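Local coordinates for Hsp70/Hsp90 co-chaperone CNS1 (Saccharomyces cerevisiae, PDB 6HFM), which acts as a co-chaperone that binds Hsp90 and Hsp70 and stimulates the Hsp70 ATPase, the part described here being its C-terminal wheel domain, at residues S11-L15 with R16-N20; E69-T72 with V73-V77; L125-E128 with S129-V132; V132-F135 with D136-L139. One frame throughout, in Å; residues are numbered along the deposited sequence. Where two conformers were deposited one is given.

All four contacts are local, and they follow one another along the chain without nesting or crossing. Contact 1 ends helix 4-15 and turns the chain into strand 20-21. Contact 2 comes after strand 60-68 and starts helix 73-82; the salt bridge from Arg16 to Glu69 ties it back to contact 1. Contact 3 reverses the chain after helix 121-126, and contact 4 continues from it through the shared Val132, turning strand 134-135 toward strand 139-145. Thr19 O accepts from Leu134 N where strands 20-21 and 134-135 pair in parallel, joining contacts 1 and 4. The magnesium site, with Asn17 and Leu125, lies between contacts 1 and 3.

Contact 1. Residues S11-L15 with R16-N20; sequences SAMTL and RNITN
Arg16, Asn17 and Ile18 fold back onto the last turn of helix 4-15 and close it with a Schellman motif. Asn17 is the residue that leaves the helix, with a positive phi of 57°, and two backbone bonds run back from this point: Ile18 N to Met13 O at 3.2 Å and Asn17 N to Thr14 O at 3.0 Å. The polar side-chain part belongs to Arg16. Its CG stands anti to the carbonyl carbon (chi1 -70°) and the chain runs on extended to NE, which brings the guanidinium back beside Ala12. NH1 donates to Ala12 O over 3.2 Å; the oxygen lies close to the guanidinium plane, at its edge, while NH1 sits above the carbonyl plane of Ala12. A weak bond from Arg16 N ends on the same atom, so one carbonyl oxygen takes two donors from one residue. NH1 also bonds Phe43 O, and NE makes a salt bridge with Glu69, so partners at two of its nitrogens hold the group's rotation. Asn17 belongs to the magnesium site, its side chain staying about 4 Å from the ion at its nearest atom. Its ND2 is used on Lys126 O. Apolar contact is slighter: Met13 and Ile18 lie aslant of each other, both also against Leu47 and Leu134. The bend of Met13 at chi3 turns its tip toward Ile18, leaving CE 4.1 Å from Ile18 CG2.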
loop_
_atom_site.group_PDB
_atom_site.type_symbol
_atom_site.label_atom_id
_atom_site.label_comp_id
_atom_site.label_asym_id
_atom_site.label_seq_id
_atom_site.Cartn_x
_atom_site.Cartn_y
_atom_site.Cartn_z
ATOM N N SER A 11 -13.942 14.482 5.838
ATOM C CA SER A 11 -13.322 15.477 6.722
ATOM C C SER A 11 -12.168 14.882 7.540
ATOM O O SER A 11 -11.154 15.548 7.773
ATOM C CB SER A 11 -14.366 16.093 7.661
ATOM O OG SER A 11 -15.372 16.778 6.927
ATOM N N ALA A 12 -12.327 13.625 7.953
ATOM C CA ALA A 12 -11.291 12.908 8.699
ATOM C C ALA A 12 -10.069 12.571 7.841
ATOM O O ALA A 12 -8.937 12.601 8.331
ATOM C CB ALA A 12 -11.868 11.642 9.303
ATOM N N MET A 13 -10.302 12.240 6.571
ATOM C CA MET A 13 -9.206 11.922 5.649
ATOM C C MET A 13 -8.421 13.167 5.215
ATOM O O MET A 13 -7.202 13.086 5.071
ATOM C CB MET A 13 -9.720 11.118 4.452
ATOM C CG MET A 13 -10.092 9.682 4.820
ATOM S SD MET A 13 -10.774 8.716 3.458
ATOM C CE MET A 13 -9.328 8.515 2.420
ATOM N N THR A 14 -9.093 14.313 5.040
ATOM C CA THR A 14 -8.407 15.563 4.709
ATOM C C THR A 14 -7.543 16.036 5.886
ATOM O O THR A 14 -6.446 16.554 5.686
ATOM C CB THR A 14 -9.399 16.669 4.283
ATOM O OG1 THR A 14 -10.256 16.171 3.246
ATOM C CG2 THR A 14 -8.660 17.897 3.764
ATOM N N LEU A 15 -8.030 15.841 7.115
ATOM C CA LEU A 15 -7.230 16.155 8.310
ATOM C C LEU A 15 -5.928 15.356 8.323
ATOM O O LEU A 15 -4.876 15.876 8.684
ATOM C CB LEU A 15 -8.018 15.860 9.590
ATOM C CG LEU A 15 -7.284 16.112 10.913
ATOM C CD1 LEU A 15 -7.056 17.602 11.133
ATOM C CD2 LEU A 15 -8.061 15.505 12.067
ATOM N N ARG A 16 -6.021 14.093 7.911
ATOM C CA ARG A 16 -4.869 13.192 7.807
ATOM C C ARG A 16 -3.972 13.440 6.572
ATOM O O ARG A 16 -3.010 12.697 6.359
ATOM C CB ARG A 16 -5.368 11.741 7.795
ATOM C CG ARG A 16 -5.936 11.239 9.119
ATOM C CD ARG A 16 -6.683 9.939 8.903
ATOM N NE ARG A 16 -7.017 9.214 10.127
ATOM C CZ ARG A 16 -8.013 9.512 10.959
ATOM N NH1 ARG A 16 -8.774 10.591 10.772
ATOM N NH2 ARG A 16 -8.221 8.738 12.029
ATOM N N ASN A 17 -4.302 14.454 5.765
ATOM C CA ASN A 17 -3.543 14.846 4.570
ATOM C C ASN A 17 -3.381 13.703 3.557
ATOM O O ASN A 17 -2.357 13.604 2.887
ATOM C CB ASN A 17 -2.177 15.420 4.972
ATOM C CG ASN A 17 -1.521 16.214 3.852
ATOM O OD1 ASN A 17 -2.200 16.870 3.064
ATOM N ND2 ASN A 17 -0.197 16.142 3.772
ATOM N N ILE A 18 -4.413 12.868 3.432
ATOM C CA ILE A 18 -4.349 11.691 2.549
ATOM C C ILE A 18 -4.624 12.103 1.099
ATOM O O ILE A 18 -5.638 12.746 0.796
ATOM C CB ILE A 18 -5.334 10.580 2.988
ATOM C CG1 ILE A 18 -4.889 9.992 4.326
ATOM C CG2 ILE A 18 -5.414 9.456 1.948
ATOM C CD1 ILE A 18 -5.944 9.172 5.033
ATOM N N THR A 19 -3.704 11.735 0.217
ATOM C CA THR A 19 -3.883 11.876 -1.225
ATOM C C THR A 19 -4.477 10.565 -1.753
ATOM O O THR A 19 -3.963 9.499 -1.438
ATOM C CB THR A 19 -2.518 12.126 -1.902
ATOM O OG1 THR A 19 -1.882 13.259 -1.298
ATOM C CG2 THR A 19 -2.669 12.367 -3.397
ATOM N N ASN A 20 -5.556 10.647 -2.535
ATOM C CA ASN A 20 -6.124 9.459 -3.196
ATOM C C ASN A 20 -6.052 9.612 -4.710
ATOM O O ASN A 20 -6.483 10.628 -5.260
ATOM C CB ASN A 20 -7.575 9.197 -2.778
ATOM C CG ASN A 20 -8.131 7.914 -3.380
ATOM O OD1 ASN A 20 -7.467 6.871 -3.372
ATOM N ND2 ASN A 20 -9.347 7.984 -3.915
#

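Contact 2. Residues E69-T72 with V73-V77; sequences ELTT and VQELV
Thr72 N donates to Glu75 OE1 over 3.1 Å in a nearly straight bond (172°), and the return bond runs from Glu75 N to Thr72 OG1, also 3.1 Å. Together they make a capping box at the start of helix 73-82, with Thr72 as N-cap. The carboxylate is not met in its own plane: Thr72 N lies above it. Thr72 OG1 sits between the backbone N and the carbonyl carbon (chi1 63°), which aims the hydroxyl oxygen at Glu75 N. With Glu75 CG anti to the carbonyl carbon (chi1 -79°), the extended chain points back over Thr72, CG standing 3.3 Å from Thr72 OG1, so that OE1 meets Thr72 N. The first regular helical bond, Leu76 N to Thr72 O, follows at 3.1 Å. Thr71 adds a methyl, CG2 lying 3.8 Å from Glu75 CB, while its own hydroxyl bonds to Ser68 O. A negative carboxylate at this end would be expected to suit the helix dipole. Beyond the cap, Val73 and Leu76 pack on Phe121 of helix 121-126, Val73 and Val77 reach Val103 of strand 101-106, and backbone bonds link Thr71 with Phe121 and Val73 with Leu119.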
loop_
_atom_site.group_PDB
_atom_site.type_symbol
_atom_site.label_atom_id
_atom_site.label_comp_id
_atom_site.label_asym_id
_atom_site.label_seq_id
_atom_site.Cartn_x
_atom_site.Cartn_y
_atom_site.Cartn_z
ATOM N N GLU A 69 -4.588 2.017 9.954
ATOM C CA GLU A 69 -3.549 3.043 9.774
ATOM C C GLU A 69 -2.441 3.017 10.843
ATOM O O GLU A 69 -1.344 3.500 10.598
ATOM C CB GLU A 69 -4.178 4.440 9.752
ATOM C CG GLU A 69 -4.742 4.888 11.092
ATOM C CD GLU A 69 -5.436 6.227 11.038
ATOM O OE1 GLU A 69 -5.151 7.034 10.127
ATOM O OE2 GLU A 69 -6.294 6.472 11.917
ATOM N N LEU A 70 -2.742 2.495 12.034
ATOM C CA LEU A 70 -1.737 2.372 13.098
ATOM C C LEU A 70 -0.811 1.158 12.951
ATOM O O LEU A 70 0.144 1.015 13.723
ATOM C CB LEU A 70 -2.416 2.347 14.472
ATOM C CG LEU A 70 -3.255 3.575 14.839
ATOM C CD1 LEU A 70 -3.793 3.398 16.247
ATOM C CD2 LEU A 70 -2.462 4.870 14.739
ATOM N N THR A 71 -1.091 0.287 11.982
ATOM C CA THR A 71 -0.202 -0.827 11.640
ATOM C C THR A 71 1.120 -0.289 11.079
ATOM O O THR A 71 1.115 0.642 10.263
ATOM C CB THR A 71 -0.850 -1.739 10.576
ATOM O OG1 THR A 71 -2.172 -2.106 10.982
ATOM C CG2 THR A 71 -0.041 -3.012 10.365
ATOM N N THR A 72 2.244 -0.862 11.511
ATOM C CA THR A 72 3.541 -0.515 10.926
ATOM C C THR A 72 3.808 -1.335 9.670
ATOM O O THR A 72 3.214 -2.390 9.458
ATOM C CB THR A 72 4.726 -0.720 11.892
ATOM O OG1 THR A 72 4.844 -2.108 12.231
ATOM C CG2 THR A 72 4.549 0.133 13.151
ATOM N N VAL A 73 4.730 -0.836 8.856
ATOM C CA VAL A 73 5.159 -1.549 7.653
ATOM C C VAL A 73 5.674 -2.945 8.045
ATOM O O VAL A 73 5.274 -3.948 7.442
ATOM C CB VAL A 73 6.220 -0.735 6.878
ATOM C CG1 VAL A 73 6.868 -1.572 5.776
ATOM C CG2 VAL A 73 5.600 0.536 6.304
ATOM N N GLN A 74 6.524 -2.997 9.074
ATOM C CA GLN A 74 7.032 -4.270 9.620
ATOM C C GLN A 74 5.917 -5.248 9.993
ATOM O O GLN A 74 5.996 -6.431 9.672
ATOM C CB GLN A 74 7.909 -4.016 10.859
ATOM C CG GLN A 74 8.567 -5.255 11.465
ATOM C CD GLN A 74 9.643 -5.839 10.570
ATOM O OE1 GLN A 74 10.581 -5.147 10.181
ATOM N NE2 GLN A 74 9.515 -7.123 10.246
ATOM N N GLU A 75 4.897 -4.751 10.690
ATOM C CA GLU A 75 3.776 -5.593 11.123
ATOM C C GLU A 75 3.020 -6.202 9.934
ATOM O O GLU A 75 2.648 -7.372 9.976
ATOM C CB GLU A 75 2.824 -4.817 12.050
ATOM C CG GLU A 75 3.334 -4.704 13.486
ATOM C CD GLU A 75 2.566 -3.695 14.344
ATOM O OE1 GLU A 75 1.828 -2.885 13.821
ATOM O OE2 GLU A 75 2.775 -3.738 15.579
ATOM N N LEU A 76 2.828 -5.426 8.864
ATOM C CA LEU A 76 2.156 -5.949 7.670
ATOM C C LEU A 76 3.039 -6.963 6.934
ATOM O O LEU A 76 2.539 -7.991 6.473
ATOM C CB LEU A 76 1.713 -4.822 6.722
ATOM C CG LEU A 76 0.862 -5.242 5.512
ATOM C CD1 LEU A 76 -0.409 -5.979 5.925
ATOM C CD2 LEU A 76 0.507 -4.029 4.669
ATOM N N VAL A 77 4.341 -6.680 6.834
ATOM C CA VAL A 77 5.296 -7.635 6.236
ATOM C C VAL A 77 5.307 -8.954 7.018
ATOM O O VAL A 77 5.230 -10.032 6.425
ATOM C CB VAL A 77 6.725 -7.051 6.156
ATOM C CG1 VAL A 77 7.756 -8.121 5.788
ATOM C CG2 VAL A 77 6.780 -5.924 5.137
#

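Contact 3. Residues L125-E128 with S129-V132; sequences LKKE and SPDV
Leu125 to Glu128 and Ser129 to Val132 run back on each other, 153° apart end to end, because the peptide bond before Pro130 is cis; the backbone angles of Ser129 and Pro130 match a type VIb turn, with Glu128 and Asp131 at its ends. Waters, more than direct bonds, fasten the two arms. Water 1 donates to Leu125 O and to Val132 O, 2.8 Å each. Water 2 accepts firmly from Val132 N at 2.9 Å; it lies 2.7 Å from Lys127 O and can donate to it, with other acceptors competing. At the open end of the turn, Leu125 CD2 presses against Val132 O from 3.2 Å; at the closed end, Asp131 CB rests 3.6 Å from Glu128 O. Lys127 CB faces Pro130 O and its CD comes near Pro130 CD, before the extended chain leads away. The Glu128 chain bends at chi2, and its OE1 takes a hydrogen bond from Asn17 ND2. Asp131 OD1 is paired with Thr19 OG1, and its side chain ends about 3 Å from the bound magnesium ion at its nearest atom. Glu128 OE2 and Asp131 OD2, like charges, stay 5.4 Å apart. Leu125 belongs to the metal site. Within the fold, the turn follows helix 121-126 and leads toward strand 134-135, with Pro130 and Val132 resting on Ile113 of strand 112-114.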
loop_
_atom_site.group_PDB
_atom_site.type_symbol
_atom_site.label_atom_id
_atom_site.label_comp_id
_atom_site.label_asym_id
_atom_site.label_seq_id
_atom_site.Cartn_x
_atom_site.Cartn_y
_atom_site.Cartn_z
ATOM N N LEU A 125 1.250 8.272 4.996
ATOM C CA LEU A 125 0.224 8.971 4.209
ATOM C C LEU A 125 0.055 10.446 4.602
ATOM O O LEU A 125 -0.427 11.232 3.786
ATOM C CB LEU A 125 -1.130 8.247 4.308
ATOM C CG LEU A 125 -1.222 6.784 3.833
ATOM C CD1 LEU A 125 -2.624 6.233 4.058
ATOM C CD2 LEU A 125 -0.821 6.622 2.381
ATOM N N LYS A 126 0.451 10.818 5.826
ATOM C CA LYS A 126 0.274 12.199 6.318
ATOM C C LYS A 126 1.311 13.203 5.795
ATOM O O LYS A 126 1.012 14.401 5.695
ATOM C CB LYS A 126 0.247 12.234 7.858
ATOM C CG LYS A 126 -0.109 13.604 8.437
ATOM C CD LYS A 126 -0.464 13.539 9.915
ATOM C CE LYS A 126 -0.805 14.919 10.462
ATOM N NZ LYS A 126 -2.073 15.466 9.899
ATOM N N LYS A 127 2.514 12.735 5.477
ATOM C CA LYS A 127 3.603 13.639 5.058
ATOM C C LYS A 127 3.244 14.411 3.788
ATOM O O LYS A 127 2.702 13.838 2.843
ATOM C CB LYS A 127 4.891 12.853 4.817
ATOM C CG LYS A 127 5.511 12.269 6.070
ATOM C CD LYS A 127 6.826 11.566 5.766
ATOM C CE LYS A 127 7.318 10.766 6.962
ATOM N NZ LYS A 127 8.445 9.866 6.596
ATOM N N GLU A 128 3.533 15.714 3.777
ATOM C CA GLU A 128 3.296 16.539 2.589
ATOM C C GLU A 128 4.313 16.185 1.504
ATOM O O GLU A 128 3.961 16.100 0.331
ATOM C CB GLU A 128 3.345 18.037 2.937
ATOM C CG GLU A 128 3.053 19.001 1.784
ATOM C CD GLU A 128 1.684 18.816 1.134
ATOM O OE1 GLU A 128 0.748 18.307 1.788
ATOM O OE2 GLU A 128 1.541 19.199 -0.047
ATOM N N SER A 129 5.565 15.991 1.914
ATOM C CA SER A 129 6.626 15.491 1.040
ATOM C C SER A 129 7.484 14.507 1.832
ATOM O O SER A 129 7.919 14.855 2.935
ATOM C CB SER A 129 7.494 16.642 0.537
ATOM O OG SER A 129 6.844 17.331 -0.514
ATOM N N PRO A 130 7.734 13.298 1.325
ATOM C CA PRO A 130 7.203 12.759 0.056
ATOM C C PRO A 130 5.711 12.420 0.115
ATOM O O PRO A 130 5.227 11.926 1.139
ATOM C CB PRO A 130 8.017 11.484 -0.156
ATOM C CG PRO A 130 8.523 11.117 1.193
ATOM C CD PRO A 130 8.660 12.368 1.985
ATOM N N ASP A 131 5.015 12.685 -0.990
ATOM C CA ASP A 131 3.565 12.511 -1.091
ATOM C C ASP A 131 3.280 11.085 -1.566
ATOM O O ASP A 131 3.473 10.771 -2.740
ATOM C CB ASP A 131 2.989 13.555 -2.065
ATOM C CG ASP A 131 1.464 13.668 -2.007
ATOM O OD1 ASP A 131 0.797 12.899 -1.278
ATOM O OD2 ASP A 131 0.926 14.557 -2.712
ATOM N N VAL A 132 2.831 10.234 -0.640
ATOM C CA VAL A 132 2.581 8.809 -0.899
ATOM C C VAL A 132 1.063 8.574 -0.842
ATOM O O VAL A 132 0.488 8.592 0.254
ATOM C CB VAL A 132 3.298 7.923 0.145
ATOM C CG1 VAL A 132 2.976 6.446 -0.056
ATOM C CG2 VAL A 132 4.807 8.146 0.078
HETATM O O HOH W 1 -1.312 10.524 1.228
HETATM O O HOH W 2 2.222 11.272 2.010
#

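Contact 4. Residues V132-F135 with D136-L139; sequences VPLF and DNAL
Phe135 and Asp136 put their flat groups outside the turn they share. Only the root of the phenylalanine meets the segment 136-139, CB standing 3.5 Å from Asp136 N; the ring lies away from that segment, making a cation-pi contact with Lys140 and packing on Ile21 and Arg165. The Asp136 carboxylate stands beside the preceding peptide, OD2 lying 3.6 Å from Phe135 C. It gets there with CG anti to its own carbonyl carbon (chi1 -52°), and OD2 is also bonded to Thr23 OG1. Asp136 and Asn137 both have positive phi and left-handed helical angles, as in a type III′ turn, which reverses the chain over two residues. The turn bond, Ala138 N to Phe135 O, is weak; the sound bond across the two arms is Phe135 N to Ala138 O, 2.9 Å, with the donor in the carbonyl plane. Ala138 O also receives a C-H contact from Leu134 CA at 3.5 Å, and water 3 lies 2.8 Å from Phe135 O and can donate to it. Leu134 packs under the second arm: its CD1 lies near Asn137 CA, and CD2 meets Leu139 CD2 at 3.8 Å. Asn137 N is taken by Asn20 OD1, and Tyr49 borders both leucines. The chemistry thus divides: backbone polar groups are shared between the turn's own bonds, the neighbouring strands 20-21 and 47-55, Asn20 and water, while the two leucines carry the contact into the apolar interior.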
loop_
_atom_site.group_PDB
_atom_site.type_symbol
_atom_site.label_atom_id
_atom_site.label_comp_id
_atom_site.label_asym_id
_atom_site.label_seq_id
_atom_site.Cartn_x
_atom_site.Cartn_y
_atom_site.Cartn_z
ATOM N N VAL A 132 2.831 10.234 -0.640
ATOM C CA VAL A 132 2.581 8.809 -0.899
ATOM C C VAL A 132 1.063 8.574 -0.842
ATOM O O VAL A 132 0.488 8.592 0.254
ATOM C CB VAL A 132 3.298 7.923 0.145
ATOM C CG1 VAL A 132 2.976 6.446 -0.056
ATOM C CG2 VAL A 132 4.807 8.146 0.078
ATOM N N PRO A 133 0.408 8.347 -2.007
ATOM C CA PRO A 133 -1.057 8.222 -2.003
ATOM C C PRO A 133 -1.637 6.836 -1.729
ATOM O O PRO A 133 -0.958 5.812 -1.881
ATOM C CB PRO A 133 -1.458 8.646 -3.434
ATOM C CG PRO A 133 -0.222 9.133 -4.090
ATOM C CD PRO A 133 0.916 8.484 -3.386
ATOM N N LEU A 134 -2.915 6.829 -1.353
ATOM C CA LEU A 134 -3.779 5.682 -1.578
ATOM C C LEU A 134 -4.103 5.606 -3.073
ATOM O O LEU A 134 -4.131 6.628 -3.775
ATOM C CB LEU A 134 -5.081 5.796 -0.775
ATOM C CG LEU A 134 -4.999 5.774 0.754
ATOM C CD1 LEU A 134 -6.390 5.965 1.339
ATOM C CD2 LEU A 134 -4.380 4.483 1.252
ATOM N N PHE A 135 -4.328 4.381 -3.547
ATOM C CA PHE A 135 -4.795 4.125 -4.903
ATOM C C PHE A 135 -6.156 3.448 -4.792
ATOM O O PHE A 135 -6.265 2.377 -4.200
ATOM C CB PHE A 135 -3.768 3.288 -5.679
ATOM C CG PHE A 135 -2.552 4.077 -6.084
ATOM C CD1 PHE A 135 -2.492 4.704 -7.324
ATOM C CD2 PHE A 135 -1.491 4.250 -5.204
ATOM C CE1 PHE A 135 -1.387 5.466 -7.686
ATOM C CE2 PHE A 135 -0.391 5.013 -5.558
ATOM C CZ PHE A 135 -0.339 5.624 -6.800
ATOM N N ASP A 136 -7.198 4.108 -5.310
ATOM C CA ASP A 136 -8.576 3.609 -5.221
ATOM C C ASP A 136 -8.984 3.345 -3.761
ATOM O O ASP A 136 -9.617 2.336 -3.448
ATOM C CB ASP A 136 -8.724 2.359 -6.099
ATOM C CG ASP A 136 -8.239 2.598 -7.513
ATOM O OD1 ASP A 136 -8.860 3.432 -8.210
ATOM O OD2 ASP A 136 -7.240 1.965 -7.924
ATOM N N ASN A 137 -8.598 4.275 -2.885
ATOM C CA ASN A 137 -8.881 4.213 -1.442
ATOM C C ASN A 137 -8.345 2.952 -0.764
ATOM O O ASN A 137 -8.939 2.439 0.184
ATOM C CB ASN A 137 -10.387 4.429 -1.157
ATOM C CG ASN A 137 -10.773 5.899 -1.067
ATOM O OD1 ASN A 137 -9.958 6.767 -0.731
ATOM N ND2 ASN A 137 -12.034 6.179 -1.350
ATOM N N ALA A 138 -7.195 2.482 -1.242
ATOM C CA ALA A 138 -6.518 1.313 -0.686
ATOM C C ALA A 138 -5.003 1.488 -0.731
ATOM O O ALA A 138 -4.465 2.205 -1.584
ATOM C CB ALA A 138 -6.926 0.054 -1.437
ATOM N N LEU A 139 -4.308 0.841 0.201
ATOM C CA LEU A 139 -2.850 0.781 0.161
ATOM C C LEU A 139 -2.404 -0.053 -1.035
ATOM O O LEU A 139 -3.088 -0.995 -1.433
ATOM C CB LEU A 139 -2.285 0.152 1.441
ATOM C CG LEU A 139 -2.487 0.927 2.738
ATOM C CD1 LEU A 139 -2.157 0.044 3.934
ATOM C CD2 LEU A 139 -1.658 2.209 2.733
HETATM O O HOH W 3 -4.607 0.111 -4.177
#